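Local atomic coordinates of mandelate racemase/muconate lactonizing protein (Alicyclobacillus acidocaldarius LAA1, PDB entry 3QLD), a protein that belongs to the enolase superfamily, joining an N-terminal capping domain to a C-terminal barrel domain of the TIM type. Residues L36-G41 with A120-Q125; P54-E59 with N268-R273; D227-L232 with V252-L257. All blocks are in the same frame, centred on the assembly; numbering follows the deposited sequence.

Contact 1 (L36-G41 with A120-Q125); sequences LVDADG and AARTGQ
D38 and D40 take hold of R122 together, forming a salt-bridge network that ties a β-hairpin turn to the end region of a helix within the N-terminal domain. The type I turn runs from D38 to G41 and links strand 25-38 to the antiparallel strand 43-48, while R122 lies near the C-terminal end of helix 105-123. The turn itself is closed by a backbone bond from G41 N to D38 O (3.0 Å) and braced by a weak side-chain bond, D40 N to D38 OD2.

The ionic contacts converge on one nitrogen. R122 NH1 gives a bond to D38 OD1 (2.8 Å) and another to D40 OD2 (2.7 Å), and R122 NH2 adds a weak one to the same D40 oxygen. With CG anti to the backbone N (chi1 -180°) and a bend at chi2, the R122 chain brings its guanidinium round to the turn. The buried D38 has further support: its OD1 also accepts from W118 NE1 and its OD2 from I42 N, so helix and hairpin both fix its carboxylate.

The two aspartates present themselves differently. The D38 carboxylate stands steeply to the guanidinium, its plane 76° away, and NH1 meets OD1 from above the carboxylate plane. That of D40 is nearly coplanar with the guanidinium, and D40 OD2 lies at its edge, offering NH1 its anti lone pair.

Contact 2 (P54-E59 with N268-R273); sequences PTYTEE and NVKPGR
Y56 projects from a loop of the N-terminal domain onto K270 and R273, just past the C-terminal end of barrel strand 266-269, where the N-terminal domain meets the barrel in this enolase-superfamily fold. In that family the active site lies at this end of the barrel, beneath the capping domain.

The phenol oxygen does the touching. Y56 and K270 approach from opposite directions, and K270 NZ donates a weak hydrogen bond to Y56 OH (3.2 Å). The lysine spans the distance with a chain extended beyond CG, whose CD also comes to 3.3 Å from Y56 OH. R273 crosses the tyrosine at about a right angle, with ring and guanidinium planes 89° apart, and its CD lies 3.1 Å from Y56 OH. Stronger polar partners lie close by: D246 hydrogen-bonds Y56 OH and makes salt bridges with both K270 and R273, while K270 NZ also bonds to G298 O. One aspartate thus gathers all three side chains.

R273 is held from its own segment as well. Its chain bends at chi3 (79°), turning the guanidinium back so that R273 NH2 (2.7 Å) and R273 NH1 (2.9 Å) both donate end-on to N268 O, which lies close to the guanidinium plane. Above one face of the Y56 ring, toward its rim, sits T57 CG2, which also approaches R273 CG at 4.4 Å.

Around this group, M106 of helix 105-123 packs against Y56, T57 and R273. Strand 266-269 runs between strands 243-245 and 293-296, and R102 of the second subunit hydrogen-bonds Y56 O on the loop side.

Contact 3 (D227-L232 with V252-L257); sequences DDWFDL and VRELKL. With SO4 (sulfate ion), chain C.
W229, in the first turn of helix 229-238, and L257, in helix 252-261, mark the nearest backbone approach, with CA atoms 9.0 Å apart, and the gap is filled by side chains. L257 contributes a single methyl: CD2 rests over one face of the indole, 3.6 Å from the centroid of the W229 five-membered ring and only 12° off its normal, a CH-pi contact. The leucine CG lies anti to the backbone N (chi1 170°), which carries the branch toward the tryptophan. E254 comes to the rim instead, its carboxylate nearly perpendicular to the indole and OE2 in the ring plane, 3.6 Å from W229 CZ2; its other oxygen, OE1, accepts from R250 N.

Both helices belong to the barrel's outer layer, following the neighbouring parallel strands 220-221 and 243-245. Here they also meet the second subunit, whose R253 makes a cation-pi contact with W229 and whose L257 packs on it.

The two helix starts meet different partners. D228 is the N-cap residue of helix 229-238, its OD2 accepting from D231 N (2.7 Å) and weakly from F230 N. At the start of helix 252-261 a sulfate ion, probably from the crystallisation liquor, takes bonds from V252 N to O2 and from R253 N to O4; R253 NE reaches the same O4 at 2.8 Å in an almost straight bond (176°).

The three contacts sample the two-domain plan in order: contact 1 lies wholly within the N-terminal domain, contact 2 joins that domain to the barrel at the end where the family's active site is found, and contact 3 lies wholly within the barrel. Contacts 1 and 3 fall on opposite sides of the chain's centre, their own centres about 40 Å apart; contact 2 lies about 28 Å from contact 1 and 16 Å from contact 3, again between centres. Contacts 2 and 3 approach to about 7 Å between nearest atoms, and both meet the second subunit. The sulfate ion sits at contact 3 and is also bonded by R105 of helix 105-123, the helix that carries R122 of contact 1.

Contact 1 (L36-G41 with A120-Q125)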
ATOM      1  N   LEU A  36      16.447 -13.310  15.059  1.00 25.74           N
ATOM      2  CA  LEU A  36      16.422 -12.713  16.413  1.00 26.48           C
ATOM      3  C   LEU A  36      17.184 -13.657  17.377  1.00 27.17           C
ATOM      4  O   LEU A  36      17.122 -14.864  17.219  1.00 27.16           O
ATOM      5  CB  LEU A  36      14.992 -12.529  16.935  1.00 25.88           C
ATOM      6  CG  LEU A  36      14.102 -11.654  16.039  1.00 24.99           C
ATOM      7  CD1 LEU A  36      12.621 -11.856  16.502  1.00 25.13           C
ATOM      8  CD2 LEU A  36      14.547 -10.167  16.200  1.00 25.90           C
ATOM      9  N   VAL A  37      17.913 -13.069  18.297  1.00 29.49           N
ATOM     10  CA  VAL A  37      18.715 -13.849  19.278  1.00 30.67           C
ATOM     11  C   VAL A  37      18.557 -13.270  20.645  1.00 31.66           C
ATOM     12  O   VAL A  37      18.709 -12.039  20.874  1.00 30.45           O
ATOM     13  CB  VAL A  37      20.176 -13.757  18.976  1.00 31.26           C
ATOM     14  CG1 VAL A  37      20.927 -14.810  19.817  1.00 32.70           C
ATOM     15  CG2 VAL A  37      20.437 -13.985  17.475  1.00 32.18           C
ATOM     16  N   ASP A  38      18.328 -14.166  21.594  1.00 32.73           N
ATOM     17  CA  ASP A  38      18.169 -13.701  22.943  1.00 33.47           C
ATOM     18  C   ASP A  38      19.468 -13.951  23.746  1.00 33.48           C
ATOM     19  O   ASP A  38      20.463 -14.478  23.209  1.00 33.16           O
ATOM     20  CB  ASP A  38      16.893 -14.291  23.562  1.00 33.00           C
ATOM     21  CG  ASP A  38      17.051 -15.725  24.002  1.00 35.30           C
ATOM     22  OD1 ASP A  38      16.009 -16.367  24.293  1.00 34.05           O
ATOM     23  OD2 ASP A  38      18.205 -16.205  24.055  1.00 36.16           O
ATOM     24  N   ALA A  39      19.468 -13.492  24.998  1.00 34.18           N
ATOM     25  CA  ALA A  39      20.662 -13.546  25.838  1.00 35.53           C
ATOM     26  C   ALA A  39      21.121 -15.001  26.075  1.00 36.30           C
ATOM     27  O   ALA A  39      22.321 -15.255  26.247  1.00 37.98           O
ATOM     28  CB  ALA A  39      20.425 -12.751  27.177  1.00 35.20           C
ATOM     29  N   ASP A  40      20.216 -15.968  25.975  1.00 35.26           N
ATOM     30  CA  ASP A  40      20.630 -17.358  26.127  1.00 37.01           C
ATOM     31  C   ASP A  40      21.037 -18.081  24.841  1.00 36.61           C
ATOM     32  O   ASP A  40      21.380 -19.276  24.872  1.00 38.25           O
ATOM     33  CB  ASP A  40      19.573 -18.126  26.894  1.00 37.91           C
ATOM     34  CG  ASP A  40      19.331 -17.509  28.237  1.00 39.63           C
ATOM     35  OD1 ASP A  40      20.346 -17.201  28.915  1.00 40.21           O
ATOM     36  OD2 ASP A  40      18.167 -17.286  28.589  1.00 42.98           O
ATOM     37  N   GLY A  41      21.052 -17.325  23.736  1.00 35.00           N
ATOM     38  CA  GLY A  41      21.436 -17.828  22.405  1.00 32.64           C
ATOM     39  C   GLY A  41      20.319 -18.556  21.674  1.00 30.71           C
ATOM     40  O   GLY A  41      20.564 -19.282  20.677  1.00 30.76           O
ATOM     41  N   ALA A 120       8.431 -20.243  20.096  1.00 34.69           N
ATOM     42  CA  ALA A 120       8.391 -21.696  20.049  1.00 35.94           C
ATOM     43  C   ALA A 120       9.725 -22.336  20.469  1.00 36.46           C
ATOM     44  O   ALA A 120       9.739 -23.337  21.183  1.00 37.65           O
ATOM     45  CB  ALA A 120       7.975 -22.196  18.651  1.00 35.75           C
ATOM     46  N   ALA A 121      10.841 -21.753  20.046  1.00 36.85           N
ATOM     47  CA  ALA A 121      12.152 -22.308  20.349  1.00 36.52           C
ATOM     48  C   ALA A 121      12.522 -22.104  21.814  1.00 38.29           C
ATOM     49  O   ALA A 121      13.226 -22.961  22.407  1.00 37.42           O
ATOM     50  CB  ALA A 121      13.213 -21.682  19.430  1.00 37.54           C
ATOM     51  N   ARG A 122      12.069 -20.977  22.385  1.00 37.76           N
ATOM     52  CA  ARG A 122      12.317 -20.627  23.766  1.00 40.09           C
ATOM     53  C   ARG A 122      11.561 -21.562  24.689  1.00 41.05           C
ATOM     54  O   ARG A 122      12.104 -21.945  25.762  1.00 40.43           O
ATOM     55  CB  ARG A 122      11.921 -19.178  24.027  1.00 39.87           C
ATOM     56  CG  ARG A 122      12.134 -18.666  25.451  1.00 42.19           C
ATOM     57  CD  ARG A 122      13.584 -18.321  25.698  1.00 43.26           C
ATOM     58  NE  ARG A 122      13.860 -18.161  27.120  1.00 42.83           N
ATOM     59  CZ  ARG A 122      15.044 -17.825  27.642  1.00 44.66           C
ATOM     60  NH1 ARG A 122      16.098 -17.550  26.857  1.00 41.11           N
ATOM     61  NH2 ARG A 122      15.177 -17.747  28.966  1.00 43.87           N
ATOM     62  N   THR A 123      10.336 -21.929  24.279  1.00 40.12           N
ATOM     63  CA  THR A 123       9.475 -22.770  25.107  1.00 40.96           C
ATOM     64  C   THR A 123       9.550 -24.237  24.697  1.00 40.73           C
ATOM     65  O   THR A 123       8.938 -25.071  25.331  1.00 42.25           O
ATOM     66  CB  THR A 123       7.972 -22.305  25.119  1.00 40.48           C
ATOM     67  OG1 THR A 123       7.363 -22.544  23.847  1.00 40.40           O
ATOM     68  CG2 THR A 123       7.789 -20.822  25.593  1.00 41.82           C
ATOM     69  N   GLY A 124      10.308 -24.546  23.642  1.00 40.98           N
ATOM     70  CA  GLY A 124      10.460 -25.915  23.120  1.00 42.16           C
ATOM     71  C   GLY A 124       9.125 -26.562  22.710  1.00 43.14           C
ATOM     72  O   GLY A 124       8.941 -27.768  22.846  1.00 42.93           O
ATOM     73  N   GLN A 125       8.198 -25.750  22.207  1.00 41.69           N
ATOM     74  CA  GLN A 125       6.904 -26.263  21.762  1.00 42.04           C
ATOM     75  C   GLN A 125       6.800 -26.169  20.253  1.00 40.61           C
ATOM     76  O   GLN A 125       7.254 -25.177  19.685  1.00 39.36           O
ATOM     77  CB  GLN A 125       5.797 -25.425  22.390  1.00 42.32           C
ATOM     78  CG  GLN A 125       5.721 -25.586  23.903  1.00 47.39           C
ATOM     79  CD  GLN A 125       4.349 -25.262  24.463  1.00 53.58           C
ATOM     80  OE1 GLN A 125       3.655 -24.376  23.964  1.00 56.19           O
ATOM     81  NE2 GLN A 125       3.945 -25.991  25.500  1.00 56.72           N
TER

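Contact 2 (P54-E59 with N268-R273)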
ATOM      1  N   PRO A  54       7.860  -4.477  -7.402  1.00 22.12           N
ATOM      2  CA  PRO A  54       6.539  -4.218  -6.903  1.00 21.58           C
ATOM      3  C   PRO A  54       5.446  -4.480  -7.918  1.00 24.27           C
ATOM      4  O   PRO A  54       4.612  -3.620  -8.158  1.00 23.19           O
ATOM      5  CB  PRO A  54       6.604  -2.735  -6.465  1.00 21.50           C
ATOM      6  CG  PRO A  54       7.423  -2.108  -7.606  1.00 21.67           C
ATOM      7  CD  PRO A  54       8.514  -3.240  -7.881  1.00 23.83           C
ATOM      8  N   THR A  55       5.452  -5.689  -8.465  1.00 24.20           N
ATOM      9  CA  THR A  55       4.514  -6.075  -9.551  1.00 27.62           C
ATOM     10  C   THR A  55       3.412  -7.016  -9.074  1.00 27.47           C
ATOM     11  O   THR A  55       2.375  -7.183  -9.734  1.00 28.48           O
ATOM     12  CB  THR A  55       5.215  -6.763 -10.697  1.00 28.56           C
ATOM     13  OG1 THR A  55       5.911  -7.892 -10.201  1.00 30.80           O
ATOM     14  CG2 THR A  55       6.162  -5.810 -11.464  1.00 28.59           C
ATOM     15  N   TYR A  56       3.590  -7.619  -7.919  1.00 26.79           N
ATOM     16  CA  TYR A  56       2.493  -8.361  -7.292  1.00 27.56           C
ATOM     17  C   TYR A  56       1.812  -7.603  -6.159  1.00 25.65           C
ATOM     18  O   TYR A  56       0.580  -7.467  -6.135  1.00 24.27           O
ATOM     19  CB  TYR A  56       3.054  -9.713  -6.852  1.00 28.54           C
ATOM     20  CG  TYR A  56       2.284 -10.487  -5.788  1.00 28.96           C
ATOM     21  CD1 TYR A  56       1.034 -11.092  -6.049  1.00 31.18           C
ATOM     22  CD2 TYR A  56       2.824 -10.676  -4.543  1.00 29.43           C
ATOM     23  CE1 TYR A  56       0.335 -11.839  -5.063  1.00 29.08           C
ATOM     24  CE2 TYR A  56       2.113 -11.405  -3.534  1.00 30.63           C
ATOM     25  CZ  TYR A  56       0.880 -11.998  -3.819  1.00 33.48           C
ATOM     26  OH  TYR A  56       0.247 -12.747  -2.822  1.00 28.77           O
ATOM     27  N   THR A  57       2.590  -7.055  -5.217  1.00 25.56           N
ATOM     28  CA  THR A  57       2.067  -6.026  -4.351  1.00 24.49           C
ATOM     29  C   THR A  57       3.024  -4.811  -4.344  1.00 23.90           C
ATOM     30  O   THR A  57       3.987  -4.801  -5.075  1.00 22.29           O
ATOM     31  CB  THR A  57       1.836  -6.469  -2.898  1.00 27.05           C
ATOM     32  OG1 THR A  57       3.103  -6.707  -2.284  1.00 24.47           O
ATOM     33  CG2 THR A  57       0.964  -7.789  -2.822  1.00 25.80           C
ATOM     34  N   GLU A  58       2.738  -3.846  -3.477  1.00 23.29           N
ATOM     35  CA  GLU A  58       3.451  -2.546  -3.494  1.00 23.81           C
ATOM     36  C   GLU A  58       4.811  -2.661  -2.801  1.00 21.97           C
ATOM     37  O   GLU A  58       5.661  -1.796  -2.993  1.00 21.92           O
ATOM     38  CB  GLU A  58       2.606  -1.439  -2.865  1.00 23.39           C
ATOM     39  CG  GLU A  58       2.419  -1.547  -1.316  1.00 27.85           C
ATOM     40  CD  GLU A  58       1.448  -2.657  -0.867  1.00 37.40           C
ATOM     41  OE1 GLU A  58       0.679  -3.228  -1.704  1.00 38.91           O
ATOM     42  OE2 GLU A  58       1.448  -2.928   0.354  1.00 39.89           O
ATOM     43  N   GLU A  59       5.012  -3.738  -2.031  1.00 19.56           N
ATOM     44  CA  GLU A  59       6.320  -3.969  -1.335  1.00 20.52           C
ATOM     45  C   GLU A  59       7.330  -4.672  -2.249  1.00 21.01           C
ATOM     46  O   GLU A  59       6.977  -5.516  -3.067  1.00 21.74           O
ATOM     47  CB  GLU A  59       6.066  -4.736   0.023  1.00 18.17           C
ATOM     48  CG  GLU A  59       5.179  -3.913   1.039  1.00 23.47           C
ATOM     49  CD  GLU A  59       5.001  -4.740   2.317  1.00 24.93           C
ATOM     50  OE1 GLU A  59       5.942  -4.694   3.130  1.00 24.85           O
ATOM     51  OE2 GLU A  59       4.020  -5.491   2.418  1.00 24.58           O
ATOM     52  N   ASN A 268      -6.811 -17.160  -1.198  1.00 24.51           N
ATOM     53  CA  ASN A 268      -5.379 -17.536  -1.214  1.00 27.00           C
ATOM     54  C   ASN A 268      -4.715 -16.829  -0.050  1.00 27.71           C
ATOM     55  O   ASN A 268      -4.601 -15.587  -0.025  1.00 25.94           O
ATOM     56  CB  ASN A 268      -4.738 -17.218  -2.574  1.00 25.77           C
ATOM     57  CG  ASN A 268      -3.255 -17.546  -2.651  1.00 24.22           C
ATOM     58  OD1 ASN A 268      -2.589 -17.667  -1.627  1.00 27.61           O
ATOM     59  ND2 ASN A 268      -2.737 -17.631  -3.850  1.00 25.65           N
ATOM     60  N   VAL A 269      -4.352 -17.628   0.949  1.00 27.01           N
ATOM     61  CA  VAL A 269      -3.721 -17.099   2.171  1.00 28.54           C
ATOM     62  C   VAL A 269      -2.201 -17.114   2.017  1.00 29.28           C
ATOM     63  O   VAL A 269      -1.629 -18.151   1.679  1.00 26.70           O
ATOM     64  CB  VAL A 269      -4.085 -17.951   3.391  1.00 29.48           C
ATOM     65  CG1 VAL A 269      -3.185 -17.576   4.665  1.00 26.95           C
ATOM     66  CG2 VAL A 269      -5.600 -17.741   3.701  1.00 29.65           C
ATOM     67  N   LYS A 270      -1.528 -15.965   2.251  1.00 29.44           N
ATOM     68  CA  LYS A 270      -0.057 -16.014   2.375  1.00 28.71           C
ATOM     69  C   LYS A 270       0.190 -15.176   3.630  1.00 27.74           C
ATOM     70  O   LYS A 270      -0.158 -14.015   3.666  1.00 25.71           O
ATOM     71  CB  LYS A 270       0.642 -15.443   1.150  1.00 28.10           C
ATOM     72  CG  LYS A 270       0.306 -16.144  -0.154  1.00 31.30           C
ATOM     73  CD  LYS A 270       1.045 -15.580  -1.371  1.00 33.91           C
ATOM     74  CE  LYS A 270       0.430 -16.186  -2.641  1.00 33.31           C
ATOM     75  NZ  LYS A 270       0.995 -15.672  -3.906  1.00 33.10           N
ATOM     76  N   PRO A 271       0.622 -15.821   4.718  1.00 27.12           N
ATOM     77  CA  PRO A 271       0.731 -15.159   6.013  1.00 26.30           C
ATOM     78  C   PRO A 271       1.526 -13.868   5.914  1.00 25.65           C
ATOM     79  O   PRO A 271       1.185 -12.894   6.554  1.00 25.96           O
ATOM     80  CB  PRO A 271       1.412 -16.245   6.905  1.00 27.93           C
ATOM     81  CG  PRO A 271       0.981 -17.535   6.224  1.00 29.56           C
ATOM     82  CD  PRO A 271       0.939 -17.269   4.773  1.00 27.28           C
ATOM     83  N   GLY A 272       2.569 -13.847   5.088  1.00 26.09           N
ATOM     84  CA  GLY A 272       3.384 -12.626   4.963  1.00 26.01           C
ATOM     85  C   GLY A 272       2.575 -11.497   4.332  1.00 26.05           C
ATOM     86  O   GLY A 272       2.604 -10.366   4.789  1.00 27.69           O
ATOM     87  N   ARG A 273       1.788 -11.812   3.313  1.00 26.21           N
ATOM     88  CA  ARG A 273       1.011 -10.753   2.601  1.00 26.76           C
ATOM     89  C   ARG A 273      -0.011 -10.179   3.603  1.00 26.46           C
ATOM     90  O   ARG A 273      -0.358  -9.006   3.583  1.00 27.54           O
ATOM     91  CB  ARG A 273       0.294 -11.409   1.384  1.00 27.00           C
ATOM     92  CG  ARG A 273      -0.405 -10.413   0.403  1.00 26.71           C
ATOM     93  CD  ARG A 273      -1.320 -11.135  -0.720  1.00 28.98           C
ATOM     94  NE  ARG A 273      -2.631 -11.531  -0.152  1.00 26.96           N
ATOM     95  CZ  ARG A 273      -3.066 -12.786  -0.015  1.00 32.93           C
ATOM     96  NH1 ARG A 273      -2.337 -13.810  -0.446  1.00 32.72           N
ATOM     97  NH2 ARG A 273      -4.271 -13.009   0.540  1.00 34.46           N
TER

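Contact 3 (D227-L232 with V252-L257)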
ATOM      1  N   ASP A 227      -9.367  -3.125 -10.147  1.00 45.74           N
ATOM      2  CA  ASP A 227     -10.049  -1.868 -10.625  1.00 46.67           C
ATOM      3  C   ASP A 227     -11.377  -1.448  -9.998  1.00 45.92           C
ATOM      4  O   ASP A 227     -11.648  -0.232  -9.897  1.00 47.99           O
ATOM      5  CB  ASP A 227     -10.311  -1.905 -12.148  1.00 47.49           C
ATOM      6  CG  ASP A 227      -9.105  -1.443 -12.965  1.00 47.57           C
ATOM      7  OD1 ASP A 227      -8.176  -0.861 -12.365  1.00 48.08           O
ATOM      8  OD2 ASP A 227      -9.101  -1.672 -14.205  1.00 48.58           O
ATOM      9  N   ASP A 228     -12.212  -2.413  -9.600  1.00 44.14           N
ATOM     10  CA  ASP A 228     -13.537  -2.077  -9.094  1.00 41.98           C
ATOM     11  C   ASP A 228     -14.267  -3.294  -8.474  1.00 38.10           C
ATOM     12  O   ASP A 228     -14.370  -4.410  -9.017  1.00 36.46           O
ATOM     13  CB  ASP A 228     -14.244  -1.096 -10.104  1.00 43.19           C
ATOM     14  CG  ASP A 228     -15.768  -1.208 -10.210  1.00 47.84           C
ATOM     15  OD1 ASP A 228     -16.308  -0.342 -10.959  1.00 53.65           O
ATOM     16  OD2 ASP A 228     -16.435  -2.065  -9.590  1.00 54.31           O
ATOM     17  N   TRP A 229     -14.594  -3.055  -7.223  1.00 34.06           N
ATOM     18  CA  TRP A 229     -15.154  -4.021  -6.351  1.00 31.45           C
ATOM     19  C   TRP A 229     -16.530  -4.450  -6.840  1.00 29.92           C
ATOM     20  O   TRP A 229     -16.918  -5.619  -6.699  1.00 26.90           O
ATOM     21  CB  TRP A 229     -15.270  -3.398  -4.971  1.00 30.74           C
ATOM     22  CG  TRP A 229     -14.011  -3.408  -4.173  1.00 32.27           C
ATOM     23  CD1 TRP A 229     -13.256  -2.318  -3.797  1.00 34.26           C
ATOM     24  CD2 TRP A 229     -13.331  -4.562  -3.662  1.00 32.20           C
ATOM     25  NE1 TRP A 229     -12.159  -2.735  -3.055  1.00 37.00           N
ATOM     26  CE2 TRP A 229     -12.184  -4.102  -2.958  1.00 35.60           C
ATOM     27  CE3 TRP A 229     -13.590  -5.949  -3.719  1.00 32.66           C
ATOM     28  CZ2 TRP A 229     -11.293  -4.977  -2.316  1.00 38.10           C
ATOM     29  CZ3 TRP A 229     -12.718  -6.824  -3.041  1.00 35.38           C
ATOM     30  CH2 TRP A 229     -11.579  -6.333  -2.367  1.00 36.53           C
ATOM     31  N   PHE A 230     -17.270  -3.514  -7.450  1.00 28.26           N
ATOM     32  CA  PHE A 230     -18.593  -3.865  -7.905  1.00 29.30           C
ATOM     33  C   PHE A 230     -18.596  -4.690  -9.157  1.00 28.39           C
ATOM     34  O   PHE A 230     -19.475  -5.529  -9.292  1.00 27.96           O
ATOM     35  CB  PHE A 230     -19.527  -2.652  -7.989  1.00 30.89           C
ATOM     36  CG  PHE A 230     -20.282  -2.477  -6.721  1.00 33.24           C
ATOM     37  CD1 PHE A 230     -19.904  -1.523  -5.803  1.00 34.71           C
ATOM     38  CD2 PHE A 230     -21.285  -3.396  -6.372  1.00 38.84           C
ATOM     39  CE1 PHE A 230     -20.579  -1.415  -4.591  1.00 36.29           C
ATOM     40  CE2 PHE A 230     -21.974  -3.305  -5.185  1.00 38.17           C
ATOM     41  CZ  PHE A 230     -21.622  -2.305  -4.280  1.00 38.89           C
ATOM     42  N   ASP A 231     -17.593  -4.494 -10.029  1.00 26.56           N
ATOM     43  CA  ASP A 231     -17.414  -5.363 -11.213  1.00 25.91           C
ATOM     44  C   ASP A 231     -17.148  -6.778 -10.738  1.00 24.47           C
ATOM     45  O   ASP A 231     -17.653  -7.743 -11.320  1.00 23.75           O
ATOM     46  CB  ASP A 231     -16.218  -4.888 -12.111  1.00 24.00           C
ATOM     47  CG  ASP A 231     -16.563  -3.541 -12.916  1.00 29.89           C
ATOM     48  OD1 ASP A 231     -17.726  -3.124 -12.935  1.00 31.51           O
ATOM     49  OD2 ASP A 231     -15.675  -2.975 -13.562  1.00 31.49           O
ATOM     50  N   LEU A 232     -16.322  -6.906  -9.713  1.00 25.20           N
ATOM     51  CA  LEU A 232     -16.036  -8.220  -9.153  1.00 25.39           C
ATOM     52  C   LEU A 232     -17.302  -8.911  -8.540  1.00 24.92           C
ATOM     53  O   LEU A 232     -17.566 -10.127  -8.711  1.00 23.98           O
ATOM     54  CB  LEU A 232     -14.907  -8.116  -8.173  1.00 26.22           C
ATOM     55  CG  LEU A 232     -14.359  -9.506  -7.798  1.00 26.91           C
ATOM     56  CD1 LEU A 232     -13.770 -10.237  -9.078  1.00 26.43           C
ATOM     57  CD2 LEU A 232     -13.290  -9.311  -6.768  1.00 29.13           C
ATOM     58  N   VAL A 252      -7.502  -8.155   6.788  1.00 38.06           N
ATOM     59  CA  VAL A 252      -8.777  -8.690   7.307  1.00 38.51           C
ATOM     60  C   VAL A 252      -9.973  -7.781   6.981  1.00 38.72           C
ATOM     61  O   VAL A 252     -11.042  -8.273   6.673  1.00 38.69           O
ATOM     62  CB  VAL A 252      -8.694  -9.041   8.833  1.00 39.50           C
ATOM     63  CG1 VAL A 252      -9.939  -9.814   9.320  1.00 39.11           C
ATOM     64  CG2 VAL A 252      -7.463  -9.913   9.106  1.00 38.96           C
ATOM     65  N   ARG A 253      -9.805  -6.457   7.004  1.00 37.81           N
ATOM     66  CA  ARG A 253     -10.907  -5.560   6.594  1.00 36.98           C
ATOM     67  C   ARG A 253     -11.292  -5.690   5.092  1.00 35.01           C
ATOM     68  O   ARG A 253     -12.465  -5.603   4.742  1.00 33.99           O
ATOM     69  CB  ARG A 253     -10.578  -4.102   6.894  1.00 38.95           C
ATOM     70  CG  ARG A 253     -10.701  -3.752   8.402  1.00 44.59           C
ATOM     71  CD  ARG A 253      -9.933  -2.454   8.752  1.00 50.60           C
ATOM     72  NE  ARG A 253      -8.501  -2.672   8.563  1.00 56.75           N
ATOM     73  CZ  ARG A 253      -7.584  -1.729   8.346  1.00 59.36           C
ATOM     74  NH1 ARG A 253      -7.907  -0.441   8.281  1.00 59.94           N
ATOM     75  NH2 ARG A 253      -6.324  -2.096   8.183  1.00 61.05           N
ATOM     76  N   GLU A 254     -10.307  -5.869   4.226  1.00 32.70           N
ATOM     77  CA  GLU A 254     -10.603  -6.091   2.800  1.00 32.38           C
ATOM     78  C   GLU A 254     -11.352  -7.417   2.599  1.00 29.04           C
ATOM     79  O   GLU A 254     -12.178  -7.554   1.729  1.00 28.23           O
ATOM     80  CB  GLU A 254      -9.325  -6.108   1.987  1.00 32.07           C
ATOM     81  CG  GLU A 254      -9.022  -4.763   1.231  1.00 38.31           C
ATOM     82  CD  GLU A 254      -7.843  -4.912   0.246  1.00 40.68           C
ATOM     83  OE1 GLU A 254      -6.750  -5.347   0.686  1.00 40.95           O
ATOM     84  OE2 GLU A 254      -8.015  -4.599  -0.968  1.00 46.84           O
ATOM     85  N   LEU A 255     -10.996  -8.400   3.396  1.00 28.70           N
ATOM     86  CA  LEU A 255     -11.678  -9.700   3.405  1.00 27.87           C
ATOM     87  C   LEU A 255     -13.097  -9.509   3.879  1.00 27.90           C
ATOM     88  O   LEU A 255     -13.986 -10.076   3.299  1.00 28.13           O
ATOM     89  CB  LEU A 255     -10.968 -10.714   4.313  1.00 27.83           C
ATOM     90  CG  LEU A 255     -11.606 -12.146   4.300  1.00 27.45           C
ATOM     91  CD1 LEU A 255     -11.520 -12.774   2.924  1.00 28.26           C
ATOM     92  CD2 LEU A 255     -10.872 -13.038   5.291  1.00 27.24           C
ATOM     93  N   LYS A 256     -13.324  -8.724   4.934  1.00 28.61           N
ATOM     94  CA  LYS A 256     -14.720  -8.352   5.340  1.00 29.89           C
ATOM     95  C   LYS A 256     -15.559  -7.748   4.214  1.00 29.75           C
ATOM     96  O   LYS A 256     -16.743  -8.118   4.027  1.00 30.46           O
ATOM     97  CB  LYS A 256     -14.765  -7.458   6.618  1.00 28.27           C
ATOM     98  CG  LYS A 256     -14.477  -8.260   7.864  1.00 33.93           C
ATOM     99  CD  LYS A 256     -14.432  -7.353   9.158  1.00 37.19           C
ATOM    100  CE  LYS A 256     -14.084  -8.241  10.368  1.00 44.18           C
ATOM    101  NZ  LYS A 256     -14.197  -7.557  11.708  1.00 47.79           N
ATOM    102  N   LEU A 257     -14.942  -6.846   3.455  1.00 29.59           N
ATOM    103  CA  LEU A 257     -15.613  -6.175   2.355  1.00 29.51           C
ATOM    104  C   LEU A 257     -15.890  -7.212   1.228  1.00 29.70           C
ATOM    105  O   LEU A 257     -16.986  -7.241   0.632  1.00 29.73           O
ATOM    106  CB  LEU A 257     -14.737  -5.015   1.822  1.00 29.45           C
ATOM    107  CG  LEU A 257     -15.264  -4.397   0.507  1.00 30.92           C
ATOM    108  CD1 LEU A 257     -16.682  -3.721   0.692  1.00 34.54           C
ATOM    109  CD2 LEU A 257     -14.279  -3.447  -0.128  1.00 30.98           C
TER
HETATM  110  S   SO4 C 401      -6.564  -5.847   9.609  1.00 51.58           S
HETATM  111  O1  SO4 C 401      -5.590  -4.773   9.791  1.00 51.36           O
HETATM  112  O2  SO4 C 401      -5.906  -7.006   9.016  1.00 49.65           O
HETATM  113  O3  SO4 C 401      -7.082  -6.299  10.898  1.00 51.07           O
HETATM  114  O4  SO4 C 401      -7.649  -5.316   8.779  1.00 49.86           O